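Long-range contacts in putative modification methylase (Thermus thermophilus, PDB 2ZIG), which probably transfers a methyl group from S-adenosyl-L-methionine to the N4 atom of cytosines in DNA: residues 96-100 with 112-116; 218-222 with 246-252; 235-241 with 257-263. One frame throughout, in Å; residues are numbered along the deposited sequence.

Contact 1 of 3, residues 96-100 with 112-116; sequences VVGDV and VFPLH
D99 OD1 takes two N-H groups of H116: the backbone N at 2.9 Å in a nearly straight bond (172°), and ring ND1 in a weak one. The other oxygen, OD2, draws ND1 to 2.7 Å on its syn lone pair, so ND1 is shared between both oxygens. Carboxylate and imidazole lie almost coplanar, 24° apart, an edge-on His-carboxylate pair formed where the loop leaving strand 91-97 meets the first turn of helix 115-125. H116 CG stands between its own backbone N and carbonyl carbon (chi1 86°), which folds the ring back to the same oxygen that its main-chain N-H uses. An alanine in place of D99 would probably leave both N-H groups without this acceptor and the imidazole less firmly held in its rotation. The carboxylate is likely to favour the ND1-protonated ring. NE2 bonds to NE2 of H116 in the second subunit, which puts the pair at the dimer interface; Y169 of the same chain stacks on the ring.

Further along, the backbones run roughly antiparallel: F113 N reaches V100 O at 2.8 Å, beside the inverse gamma turn centred on P114. D99 CB rests on V112 CG1 at 3.7 Å. L115 extends between Y69 and L73 of helix 66-86 and the strand end, crossing V97 at about a right angle. V97 also touches P48 and V100 touches Y50, both in the SPPY sequence that is motif IV of this family. Packing is tight where V97 CG1 presses on L115 CD1 at 3.5 Å.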
ATOM      1  N   VAL B  96      -4.073  -2.882  10.680  1.00 25.15           N
ATOM      2  CA  VAL B  96      -5.164  -2.438   9.817  1.00 25.49           C
ATOM      3  C   VAL B  96      -5.089  -0.918   9.794  1.00 26.00           C
ATOM      4  O   VAL B  96      -5.382  -0.255  10.790  1.00 25.38           O
ATOM      5  CB  VAL B  96      -6.519  -2.903  10.371  1.00 25.31           C
ATOM      6  CG1 VAL B  96      -7.644  -2.447   9.448  1.00 24.66           C
ATOM      7  CG2 VAL B  96      -6.512  -4.430  10.517  1.00 25.19           C
ATOM      8  N   VAL B  97      -4.680  -0.379   8.646  1.00 27.66           N
ATOM      9  CA  VAL B  97      -4.497   1.062   8.481  1.00 28.67           C
ATOM     10  C   VAL B  97      -5.169   1.635   7.247  1.00 28.60           C
ATOM     11  O   VAL B  97      -5.014   1.101   6.157  1.00 27.34           O
ATOM     12  CB  VAL B  97      -3.003   1.443   8.297  1.00 28.23           C
ATOM     13  CG1 VAL B  97      -2.763   2.817   8.850  1.00 31.01           C
ATOM     14  CG2 VAL B  97      -2.104   0.413   8.909  1.00 29.19           C
ATOM     15  N   GLY B  98      -5.883   2.742   7.429  1.00 28.45           N
ATOM     16  CA  GLY B  98      -6.506   3.421   6.310  1.00 28.46           C
ATOM     17  C   GLY B  98      -5.699   4.699   6.142  1.00 31.12           C
ATOM     18  O   GLY B  98      -5.337   5.321   7.144  1.00 32.85           O
ATOM     19  N   ASP B  99      -5.381   5.099   4.915  1.00 27.17           N
ATOM     20  CA  ASP B  99      -4.608   6.320   4.753  1.00 32.36           C
ATOM     21  C   ASP B  99      -5.445   7.557   5.080  1.00 34.51           C
ATOM     22  O   ASP B  99      -6.609   7.670   4.690  1.00 35.55           O
ATOM     23  CB  ASP B  99      -3.989   6.382   3.350  1.00 29.96           C
ATOM     24  CG  ASP B  99      -2.826   5.404   3.204  1.00 30.61           C
ATOM     25  OD1 ASP B  99      -2.465   4.807   4.233  1.00 29.99           O
ATOM     26  OD2 ASP B  99      -2.272   5.226   2.099  1.00 29.53           O
ATOM     27  N   VAL B 100      -4.836   8.476   5.820  1.00 38.15           N
ATOM     28  CA  VAL B 100      -5.503   9.691   6.271  1.00 40.14           C
ATOM     29  C   VAL B 100      -5.558  10.838   5.281  1.00 41.75           C
ATOM     30  O   VAL B 100      -4.565  11.515   5.038  1.00 41.13           O
ATOM     31  CB  VAL B 100      -4.850  10.192   7.556  1.00 41.57           C
ATOM     32  CG1 VAL B 100      -5.566  11.440   8.054  1.00 41.37           C
ATOM     33  CG2 VAL B 100      -4.876   9.078   8.604  1.00 41.08           C
ATOM     34  N   VAL B 112      -3.316  13.098   0.602  1.00 39.43           N
ATOM     35  CA  VAL B 112      -3.529  12.028   1.558  1.00 37.11           C
ATOM     36  C   VAL B 112      -2.209  11.618   2.183  1.00 35.57           C
ATOM     37  O   VAL B 112      -1.226  11.411   1.473  1.00 35.79           O
ATOM     38  CB  VAL B 112      -4.125  10.797   0.854  1.00 36.22           C
ATOM     39  CG1 VAL B 112      -4.542   9.760   1.871  1.00 34.75           C
ATOM     40  CG2 VAL B 112      -5.298  11.211  -0.013  1.00 37.26           C
ATOM     41  N   PHE B 113      -2.173  11.516   3.507  1.00 33.44           N
ATOM     42  CA  PHE B 113      -0.956  11.077   4.166  1.00 33.13           C
ATOM     43  C   PHE B 113      -0.898   9.568   3.956  1.00 31.18           C
ATOM     44  O   PHE B 113      -1.833   8.858   4.313  1.00 30.85           O
ATOM     45  CB  PHE B 113      -0.997  11.418   5.662  1.00 37.70           C
ATOM     46  CG  PHE B 113      -0.386  12.755   5.992  1.00 40.72           C
ATOM     47  CD1 PHE B 113       0.975  12.972   5.810  1.00 41.46           C
ATOM     48  CD2 PHE B 113      -1.178  13.809   6.438  1.00 43.46           C
ATOM     49  CE1 PHE B 113       1.540  14.224   6.063  1.00 44.11           C
ATOM     50  CE2 PHE B 113      -0.623  15.065   6.694  1.00 44.97           C
ATOM     51  CZ  PHE B 113       0.739  15.273   6.505  1.00 44.24           C
ATOM     52  N   PRO B 114       0.188   9.064   3.343  1.00 29.31           N
ATOM     53  CA  PRO B 114       0.364   7.627   3.078  1.00 28.53           C
ATOM     54  C   PRO B 114       0.745   6.837   4.334  1.00 28.11           C
ATOM     55  O   PRO B 114       1.786   6.183   4.377  1.00 28.12           O
ATOM     56  CB  PRO B 114       1.472   7.611   2.030  1.00 28.36           C
ATOM     57  CG  PRO B 114       2.347   8.745   2.482  1.00 27.30           C
ATOM     58  CD  PRO B 114       1.336   9.837   2.826  1.00 29.09           C
ATOM     59  N   LEU B 115      -0.114   6.903   5.346  1.00 26.27           N
ATOM     60  CA  LEU B 115       0.118   6.227   6.618  1.00 26.32           C
ATOM     61  C   LEU B 115       0.592   4.778   6.515  1.00 26.66           C
ATOM     62  O   LEU B 115       1.569   4.394   7.163  1.00 25.69           O
ATOM     63  CB  LEU B 115      -1.156   6.256   7.457  1.00 27.33           C
ATOM     64  CG  LEU B 115      -1.067   6.701   8.919  1.00 28.40           C
ATOM     65  CD1 LEU B 115      -2.271   6.135   9.665  1.00 25.13           C
ATOM     66  CD2 LEU B 115       0.234   6.234   9.564  1.00 27.33           C
ATOM     67  N   HIS B 116      -0.100   3.972   5.712  1.00 24.83           N
ATOM     68  CA  HIS B 116       0.255   2.566   5.583  1.00 23.28           C
ATOM     69  C   HIS B 116       1.673   2.391   5.033  1.00 24.19           C
ATOM     70  O   HIS B 116       2.399   1.479   5.440  1.00 25.13           O
ATOM     71  CB  HIS B 116      -0.740   1.829   4.672  1.00 22.61           C
ATOM     72  CG  HIS B 116      -0.399   1.909   3.213  1.00 20.10           C
ATOM     73  ND1 HIS B 116      -0.679   3.017   2.439  1.00 20.20           N
ATOM     74  CD2 HIS B 116       0.242   1.036   2.401  1.00 19.46           C
ATOM     75  CE1 HIS B 116      -0.225   2.822   1.214  1.00 18.10           C
ATOM     76  NE2 HIS B 116       0.338   1.629   1.164  1.00 20.49           N
TER

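Contact 2 of 3, residues 218-222 with 246-252; sequences APFPL and TGTTLIA
T248 lays its methyl group over the backbone at F220-L222 and against the F220 ring: CG2 is 3.4 Å from F220 O and also touches L222 CA. That methyl lies anti to the T248 backbone N, while OG1, beside the N (chi1 -52°), swings to A218 CB at 3.4 Å. The F220 ring also meets T248, its CE1 passing T248 CG2 at 3.7 Å. CG of F220 stands between its backbone N and carbonyl carbon (chi1 55°), which brings the ring edge to T249: F220 CZ comes to 3.2 Å from T249 OG1, which lies near the ring plane. L222 lies against the next turn of the helix. Its CD1 meets I251 CG2 at 3.9 Å, the two side chains at about a right angle. L222 CD2 presses tightly on A252 CB at 3.3 Å.

The helix starts after G247, at its N-cap position, whose backbone angles suit glycine. T246 and G247 belong to the FAGTG sequence, the family's FxGxG cofactor-binding motif, and A218-P221 are the modelled end of the HPAPFP sequence, which matches motif X. T246 and T248 bind S-adenosyl-L-methionine in a structure of this protein. F220 also touches S47, and I251 packs on F277 of helix 267-280.

No direct hydrogen bond joins the two segments. A water does so instead, donating to F220 O at 3.0 Å and bonding T248 OG1, which also bonds R276 NH2. The loop therefore seats on the cofactor-binding turn by methyl and ring packing, while the threonine hydroxyls, though they touch carbon here, find their polar partners in R276, D241 and water.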
ATOM      1  N   ALA B 218     -15.152   1.280  16.902  1.00 46.93           N
ATOM      2  CA  ALA B 218     -14.177   0.278  16.493  1.00 44.06           C
ATOM      3  C   ALA B 218     -13.683   0.595  15.084  1.00 42.47           C
ATOM      4  O   ALA B 218     -14.476   0.886  14.189  1.00 43.35           O
ATOM      5  CB  ALA B 218     -14.809  -1.109  16.535  1.00 44.78           C
ATOM      6  N   PRO B 219     -12.358   0.564  14.875  1.00 40.27           N
ATOM      7  CA  PRO B 219     -11.783   0.852  13.558  1.00 39.20           C
ATOM      8  C   PRO B 219     -12.027  -0.265  12.543  1.00 37.02           C
ATOM      9  O   PRO B 219     -11.829  -0.074  11.340  1.00 38.80           O
ATOM     10  CB  PRO B 219     -10.300   1.061  13.864  1.00 38.70           C
ATOM     11  CG  PRO B 219     -10.075   0.149  15.017  1.00 38.69           C
ATOM     12  CD  PRO B 219     -11.298   0.388  15.880  1.00 39.62           C
ATOM     13  N   PHE B 220     -12.454  -1.428  13.026  1.00 31.97           N
ATOM     14  CA  PHE B 220     -12.740  -2.538  12.134  1.00 28.68           C
ATOM     15  C   PHE B 220     -13.723  -3.538  12.729  1.00 27.01           C
ATOM     16  O   PHE B 220     -13.797  -3.707  13.945  1.00 27.30           O
ATOM     17  CB  PHE B 220     -11.440  -3.232  11.685  1.00 28.76           C
ATOM     18  CG  PHE B 220     -10.566  -3.704  12.809  1.00 27.05           C
ATOM     19  CD1 PHE B 220     -10.910  -4.822  13.560  1.00 27.86           C
ATOM     20  CD2 PHE B 220      -9.380  -3.042  13.105  1.00 30.25           C
ATOM     21  CE1 PHE B 220     -10.083  -5.277  14.593  1.00 27.36           C
ATOM     22  CE2 PHE B 220      -8.549  -3.488  14.132  1.00 27.98           C
ATOM     23  CZ  PHE B 220      -8.903  -4.607  14.876  1.00 29.17           C
ATOM     24  N   PRO B 221     -14.516  -4.195  11.869  1.00 26.05           N
ATOM     25  CA  PRO B 221     -15.512  -5.185  12.281  1.00 25.85           C
ATOM     26  C   PRO B 221     -14.900  -6.385  12.989  1.00 25.84           C
ATOM     27  O   PRO B 221     -13.745  -6.758  12.741  1.00 24.13           O
ATOM     28  CB  PRO B 221     -16.159  -5.594  10.961  1.00 25.87           C
ATOM     29  CG  PRO B 221     -16.016  -4.378  10.124  1.00 26.54           C
ATOM     30  CD  PRO B 221     -14.606  -3.951  10.422  1.00 25.56           C
ATOM     31  N   LEU B 222     -15.694  -6.996  13.861  1.00 24.82           N
ATOM     32  CA  LEU B 222     -15.255  -8.167  14.593  1.00 25.37           C
ATOM     33  C   LEU B 222     -14.873  -9.245  13.567  1.00 25.88           C
ATOM     34  O   LEU B 222     -13.840  -9.903  13.690  1.00 26.47           O
ATOM     35  CB  LEU B 222     -16.388  -8.685  15.473  1.00 26.65           C
ATOM     36  CG  LEU B 222     -16.052  -9.356  16.807  1.00 30.33           C
ATOM     37  CD1 LEU B 222     -17.200 -10.285  17.164  1.00 29.93           C
ATOM     38  CD2 LEU B 222     -14.754 -10.140  16.723  1.00 28.76           C
ATOM     39  N   THR B 246     -12.408  -0.548  22.178  1.00 29.95           N
ATOM     40  CA  THR B 246     -13.473  -1.315  22.807  1.00 30.45           C
ATOM     41  C   THR B 246     -13.234  -2.823  22.795  1.00 29.94           C
ATOM     42  O   THR B 246     -14.136  -3.602  23.119  1.00 28.26           O
ATOM     43  CB  THR B 246     -14.840  -1.020  22.184  1.00 33.45           C
ATOM     44  OG1 THR B 246     -14.750  -1.124  20.760  1.00 35.77           O
ATOM     45  CG2 THR B 246     -15.305   0.372  22.579  1.00 35.04           C
ATOM     46  N   GLY B 247     -12.022  -3.223  22.411  1.00 27.72           N
ATOM     47  CA  GLY B 247     -11.652  -4.631  22.432  1.00 29.00           C
ATOM     48  C   GLY B 247     -12.042  -5.580  21.311  1.00 28.27           C
ATOM     49  O   GLY B 247     -12.102  -6.790  21.531  1.00 31.14           O
ATOM     50  N   THR B 248     -12.279  -5.055  20.114  1.00 27.08           N
ATOM     51  CA  THR B 248     -12.656  -5.887  18.979  1.00 23.82           C
ATOM     52  C   THR B 248     -11.722  -7.086  18.843  1.00 23.78           C
ATOM     53  O   THR B 248     -12.173  -8.234  18.740  1.00 25.02           O
ATOM     54  CB  THR B 248     -12.605  -5.087  17.665  1.00 23.36           C
ATOM     55  OG1 THR B 248     -13.358  -3.883  17.819  1.00 26.91           O
ATOM     56  CG2 THR B 248     -13.195  -5.897  16.515  1.00 21.81           C
ATOM     57  N   THR B 249     -10.422  -6.825  18.862  1.00 20.45           N
ATOM     58  CA  THR B 249      -9.450  -7.895  18.708  1.00 20.45           C
ATOM     59  C   THR B 249      -9.452  -8.891  19.860  1.00 21.34           C
ATOM     60  O   THR B 249      -9.291 -10.088  19.646  1.00 20.54           O
ATOM     61  CB  THR B 249      -8.041  -7.329  18.537  1.00 20.10           C
ATOM     62  OG1 THR B 249      -8.032  -6.403  17.440  1.00 19.95           O
ATOM     63  CG2 THR B 249      -7.047  -8.457  18.266  1.00 21.31           C
ATOM     64  N   LEU B 250      -9.611  -8.395  21.080  1.00 22.39           N
ATOM     65  CA  LEU B 250      -9.647  -9.262  22.256  1.00 22.14           C
ATOM     66  C   LEU B 250     -10.852 -10.189  22.114  1.00 21.44           C
ATOM     67  O   LEU B 250     -10.769 -11.378  22.374  1.00 24.18           O
ATOM     68  CB  LEU B 250      -9.798  -8.414  23.529  1.00 22.77           C
ATOM     69  CG  LEU B 250      -8.587  -7.734  24.191  1.00 24.70           C
ATOM     70  CD1 LEU B 250      -7.426  -7.588  23.238  1.00 21.48           C
ATOM     71  CD2 LEU B 250      -9.026  -6.381  24.728  1.00 26.73           C
ATOM     72  N   ILE B 251     -11.976  -9.625  21.693  1.00 23.45           N
ATOM     73  CA  ILE B 251     -13.206 -10.387  21.507  1.00 23.66           C
ATOM     74  C   ILE B 251     -13.047 -11.455  20.425  1.00 24.70           C
ATOM     75  O   ILE B 251     -13.423 -12.604  20.631  1.00 24.12           O
ATOM     76  CB  ILE B 251     -14.360  -9.440  21.147  1.00 24.02           C
ATOM     77  CG1 ILE B 251     -14.657  -8.542  22.351  1.00 23.26           C
ATOM     78  CG2 ILE B 251     -15.589 -10.220  20.727  1.00 22.81           C
ATOM     79  CD1 ILE B 251     -15.704  -7.478  22.075  1.00 25.88           C
ATOM     80  N   ALA B 252     -12.486 -11.066  19.280  1.00 25.04           N
ATOM     81  CA  ALA B 252     -12.263 -11.989  18.171  1.00 25.45           C
ATOM     82  C   ALA B 252     -11.362 -13.125  18.638  1.00 24.42           C
ATOM     83  O   ALA B 252     -11.594 -14.282  18.322  1.00 26.18           O
ATOM     84  CB  ALA B 252     -11.614 -11.264  16.998  1.00 19.81           C
TER
HETATM   85  O   HOH W   1     -16.018  -3.909  15.955  1.00 27.66           O

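Contact 3 of 3, residues 235-241 with 257-263; sequences VGDVVLD and GRRALGV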
ATOM      1  N   VAL B 235      -5.138 -22.178  18.145  1.00 23.59           N
ATOM      2  CA  VAL B 235      -5.934 -22.215  19.364  1.00 25.02           C
ATOM      3  C   VAL B 235      -4.924 -22.238  20.515  1.00 24.75           C
ATOM      4  O   VAL B 235      -3.904 -22.919  20.434  1.00 25.17           O
ATOM      5  CB  VAL B 235      -6.809 -23.493  19.423  1.00 25.21           C
ATOM      6  CG1 VAL B 235      -7.545 -23.562  20.737  1.00 27.57           C
ATOM      7  CG2 VAL B 235      -7.802 -23.492  18.275  1.00 27.50           C
ATOM      8  N   GLY B 236      -5.185 -21.477  21.570  1.00 25.49           N
ATOM      9  CA  GLY B 236      -4.257 -21.449  22.686  1.00 27.48           C
ATOM     10  C   GLY B 236      -3.199 -20.353  22.616  1.00 29.60           C
ATOM     11  O   GLY B 236      -2.651 -19.968  23.650  1.00 30.55           O
ATOM     12  N   ASP B 237      -2.899 -19.852  21.414  1.00 28.09           N
ATOM     13  CA  ASP B 237      -1.907 -18.782  21.257  1.00 27.40           C
ATOM     14  C   ASP B 237      -2.351 -17.490  21.938  1.00 26.95           C
ATOM     15  O   ASP B 237      -3.527 -17.321  22.279  1.00 27.77           O
ATOM     16  CB  ASP B 237      -1.666 -18.450  19.781  1.00 28.77           C
ATOM     17  CG  ASP B 237      -0.895 -19.522  19.045  1.00 31.46           C
ATOM     18  OD1 ASP B 237      -0.342 -20.439  19.695  1.00 29.71           O
ATOM     19  OD2 ASP B 237      -0.832 -19.433  17.800  1.00 31.26           O
ATOM     20  N   VAL B 238      -1.401 -16.578  22.117  1.00 25.44           N
ATOM     21  CA  VAL B 238      -1.655 -15.281  22.730  1.00 26.25           C
ATOM     22  C   VAL B 238      -1.789 -14.235  21.621  1.00 26.05           C
ATOM     23  O   VAL B 238      -0.875 -14.059  20.809  1.00 25.27           O
ATOM     24  CB  VAL B 238      -0.492 -14.854  23.664  1.00 27.71           C
ATOM     25  CG1 VAL B 238      -0.791 -13.484  24.272  1.00 27.38           C
ATOM     26  CG2 VAL B 238      -0.287 -15.898  24.766  1.00 28.28           C
ATOM     27  N   VAL B 239      -2.931 -13.560  21.590  1.00 25.22           N
ATOM     28  CA  VAL B 239      -3.197 -12.530  20.593  1.00 25.89           C
ATOM     29  C   VAL B 239      -3.191 -11.183  21.299  1.00 25.69           C
ATOM     30  O   VAL B 239      -3.923 -10.977  22.271  1.00 25.18           O
ATOM     31  CB  VAL B 239      -4.571 -12.744  19.909  1.00 26.36           C
ATOM     32  CG1 VAL B 239      -4.861 -11.599  18.933  1.00 25.29           C
ATOM     33  CG2 VAL B 239      -4.581 -14.074  19.167  1.00 23.94           C
ATOM     34  N   LEU B 240      -2.366 -10.268  20.806  1.00 25.24           N
ATOM     35  CA  LEU B 240      -2.246  -8.955  21.417  1.00 27.33           C
ATOM     36  C   LEU B 240      -2.673  -7.785  20.549  1.00 27.34           C
ATOM     37  O   LEU B 240      -2.400  -7.762  19.355  1.00 26.36           O
ATOM     38  CB  LEU B 240      -0.799  -8.718  21.849  1.00 28.66           C
ATOM     39  CG  LEU B 240      -0.455  -7.264  22.194  1.00 30.45           C
ATOM     40  CD1 LEU B 240      -1.228  -6.831  23.433  1.00 31.60           C
ATOM     41  CD2 LEU B 240       1.027  -7.131  22.427  1.00 30.32           C
ATOM     42  N   ASP B 241      -3.347  -6.819  21.167  1.00 26.71           N
ATOM     43  CA  ASP B 241      -3.750  -5.590  20.489  1.00 26.63           C
ATOM     44  C   ASP B 241      -3.292  -4.465  21.431  1.00 27.05           C
ATOM     45  O   ASP B 241      -3.874  -4.268  22.496  1.00 27.92           O
ATOM     46  CB  ASP B 241      -5.272  -5.518  20.303  1.00 27.04           C
ATOM     47  CG  ASP B 241      -5.701  -4.328  19.458  1.00 26.41           C
ATOM     48  OD1 ASP B 241      -4.968  -3.320  19.437  1.00 27.29           O
ATOM     49  OD2 ASP B 241      -6.776  -4.383  18.818  1.00 26.54           O
ATOM     50  N   GLY B 257     -10.991 -19.361  20.826  1.00 27.97           N
ATOM     51  CA  GLY B 257     -10.055 -20.148  21.607  1.00 28.20           C
ATOM     52  C   GLY B 257      -8.617 -19.663  21.698  1.00 27.74           C
ATOM     53  O   GLY B 257      -7.718 -20.465  21.935  1.00 27.15           O
ATOM     54  N   ARG B 258      -8.387 -18.369  21.494  1.00 27.50           N
ATOM     55  CA  ARG B 258      -7.045 -17.805  21.634  1.00 28.49           C
ATOM     56  C   ARG B 258      -7.063 -16.965  22.908  1.00 29.31           C
ATOM     57  O   ARG B 258      -8.122 -16.494  23.319  1.00 29.92           O
ATOM     58  CB  ARG B 258      -6.680 -16.898  20.452  1.00 27.28           C
ATOM     59  CG  ARG B 258      -6.098 -17.619  19.255  1.00 27.08           C
ATOM     60  CD  ARG B 258      -7.133 -18.471  18.556  1.00 26.95           C
ATOM     61  NE  ARG B 258      -6.641 -18.942  17.269  1.00 27.22           N
ATOM     62  CZ  ARG B 258      -7.288 -19.809  16.496  1.00 27.11           C
ATOM     63  NH1 ARG B 258      -8.457 -20.303  16.888  1.00 25.83           N
ATOM     64  NH2 ARG B 258      -6.771 -20.169  15.327  1.00 27.00           N
ATOM     65  N   ARG B 259      -5.902 -16.782  23.530  1.00 29.91           N
ATOM     66  CA  ARG B 259      -5.805 -15.977  24.750  1.00 30.64           C
ATOM     67  C   ARG B 259      -5.676 -14.493  24.371  1.00 28.03           C
ATOM     68  O   ARG B 259      -4.770 -14.103  23.629  1.00 24.84           O
ATOM     69  CB  ARG B 259      -4.587 -16.421  25.567  1.00 34.31           C
ATOM     70  CG  ARG B 259      -4.603 -17.906  25.925  1.00 41.00           C
ATOM     71  CD  ARG B 259      -3.221 -18.414  26.320  1.00 45.38           C
ATOM     72  NE  ARG B 259      -2.817 -17.971  27.649  1.00 50.96           N
ATOM     73  CZ  ARG B 259      -1.578 -18.067  28.128  1.00 54.01           C
ATOM     74  NH1 ARG B 259      -0.605 -18.589  27.385  1.00 53.15           N
ATOM     75  NH2 ARG B 259      -1.311 -17.647  29.359  1.00 54.92           N
ATOM     76  N   ALA B 260      -6.579 -13.669  24.883  1.00 25.50           N
ATOM     77  CA  ALA B 260      -6.553 -12.254  24.567  1.00 27.05           C
ATOM     78  C   ALA B 260      -5.673 -11.454  25.508  1.00 28.07           C
ATOM     79  O   ALA B 260      -5.701 -11.642  26.722  1.00 28.62           O
ATOM     80  CB  ALA B 260      -7.970 -11.683  24.580  1.00 25.48           C
ATOM     81  N   LEU B 261      -4.889 -10.561  24.921  1.00 28.19           N
ATOM     82  CA  LEU B 261      -4.008  -9.676  25.663  1.00 30.18           C
ATOM     83  C   LEU B 261      -4.130  -8.313  24.992  1.00 31.18           C
ATOM     84  O   LEU B 261      -4.040  -8.208  23.766  1.00 31.33           O
ATOM     85  CB  LEU B 261      -2.556 -10.155  25.587  1.00 30.10           C
ATOM     86  CG  LEU B 261      -1.532  -9.349  26.394  1.00 29.34           C
ATOM     87  CD1 LEU B 261      -1.927  -9.414  27.862  1.00 29.02           C
ATOM     88  CD2 LEU B 261      -0.111  -9.890  26.190  1.00 23.88           C
ATOM     89  N   GLY B 262      -4.349  -7.272  25.789  1.00 31.61           N
ATOM     90  CA  GLY B 262      -4.467  -5.949  25.212  1.00 32.61           C
ATOM     91  C   GLY B 262      -4.012  -4.802  26.088  1.00 33.30           C
ATOM     92  O   GLY B 262      -3.797  -4.953  27.295  1.00 32.57           O
ATOM     93  N   VAL B 263      -3.859  -3.645  25.456  1.00 32.44           N
ATOM     94  CA  VAL B 263      -3.473  -2.417  26.137  1.00 33.53           C
ATOM     95  C   VAL B 263      -4.360  -1.304  25.592  1.00 32.71           C
ATOM     96  O   VAL B 263      -4.521  -1.179  24.377  1.00 33.77           O
ATOM     97  CB  VAL B 263      -2.010  -2.036  25.859  1.00 33.42           C
ATOM     98  CG1 VAL B 263      -1.649  -0.776  26.648  1.00 36.98           C
ATOM     99  CG2 VAL B 263      -1.094  -3.184  26.233  1.00 32.78           C
TER
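Strands 238-241 and 259-263 pair in parallel, at 22°, through a ladder of backbone bonds. R259 N donates to D237 O, V239 N to R259 O at 2.8 Å with a nearly straight N-H (174°), L261 N to V239 O, D241 N to L261 O and V263 N to D241 O. Between these bonds L240 CA comes 3.0 Å from L261 O in a CA-H...O contact, and L240 CD1 folds over the same oxygen at 3.1 Å. On the face of V238, L240, R259 and L261, V238 CG1 rests on L261 CB at 4.0 Å and V238 CG2 on the guanidinium end of R259, whose CD reaches G236 O. V239, on the opposite face, touches R258 CB with its CG2 at 3.7 Å.

Before the strands, G236 N donates to G257 O at 2.8 Å, a bond between two glycine turns. G257, whose positive phi favours glycine, is the C-prime residue of the Schellman motif that ends helix 248-255; G236 has backbone angles that require glycine, since a side chain would run into the preceding carbonyl. R258, bent at chi2 (70°), brings one face of its guanidinium over V235 N, 3.6 Å above the plane. NH1 and NH2 bond W256 O and S233 O, which fixes the group's rotation; V235 N is bonded to S190 OG. D237 takes F234 N and R180, and D241 takes T46 OG1 and F243 N.

This is the beta-alpha-beta crossover of a Rossmann-like methyltransferase sheet. Helix 248-255 covers the face of V239 and A260, L33 of helix 29-34 meets L240 and V263, and strands 41-46 and 22-26 bond on the outer sides of 238-241 and 259-264.

Overall arrangement
Contacts 2 and 3 are interlocked: their segments alternate along the chain, their centres lie about 12 Å apart, and helix 248-255 links the two strands of contact 3. T249 OG1 is hydrogen-bonded to D241 OD2 at 2.7 Å. Contact 1 comes earlier in the chain, its centre about 26 Å from that of contact 3, yet reaches the same sheet; it touches contact 2 where V96 CB meets F220 CD2 at 4.0 Å. The cofactor site, empty in this chain, is bordered by T246 and T248 of contact 2, with E264 following contact 3; the T246 and E264 side chains lie about 8 Å apart. The V263 side chain of contact 3 lies about 4 Å from that of A29.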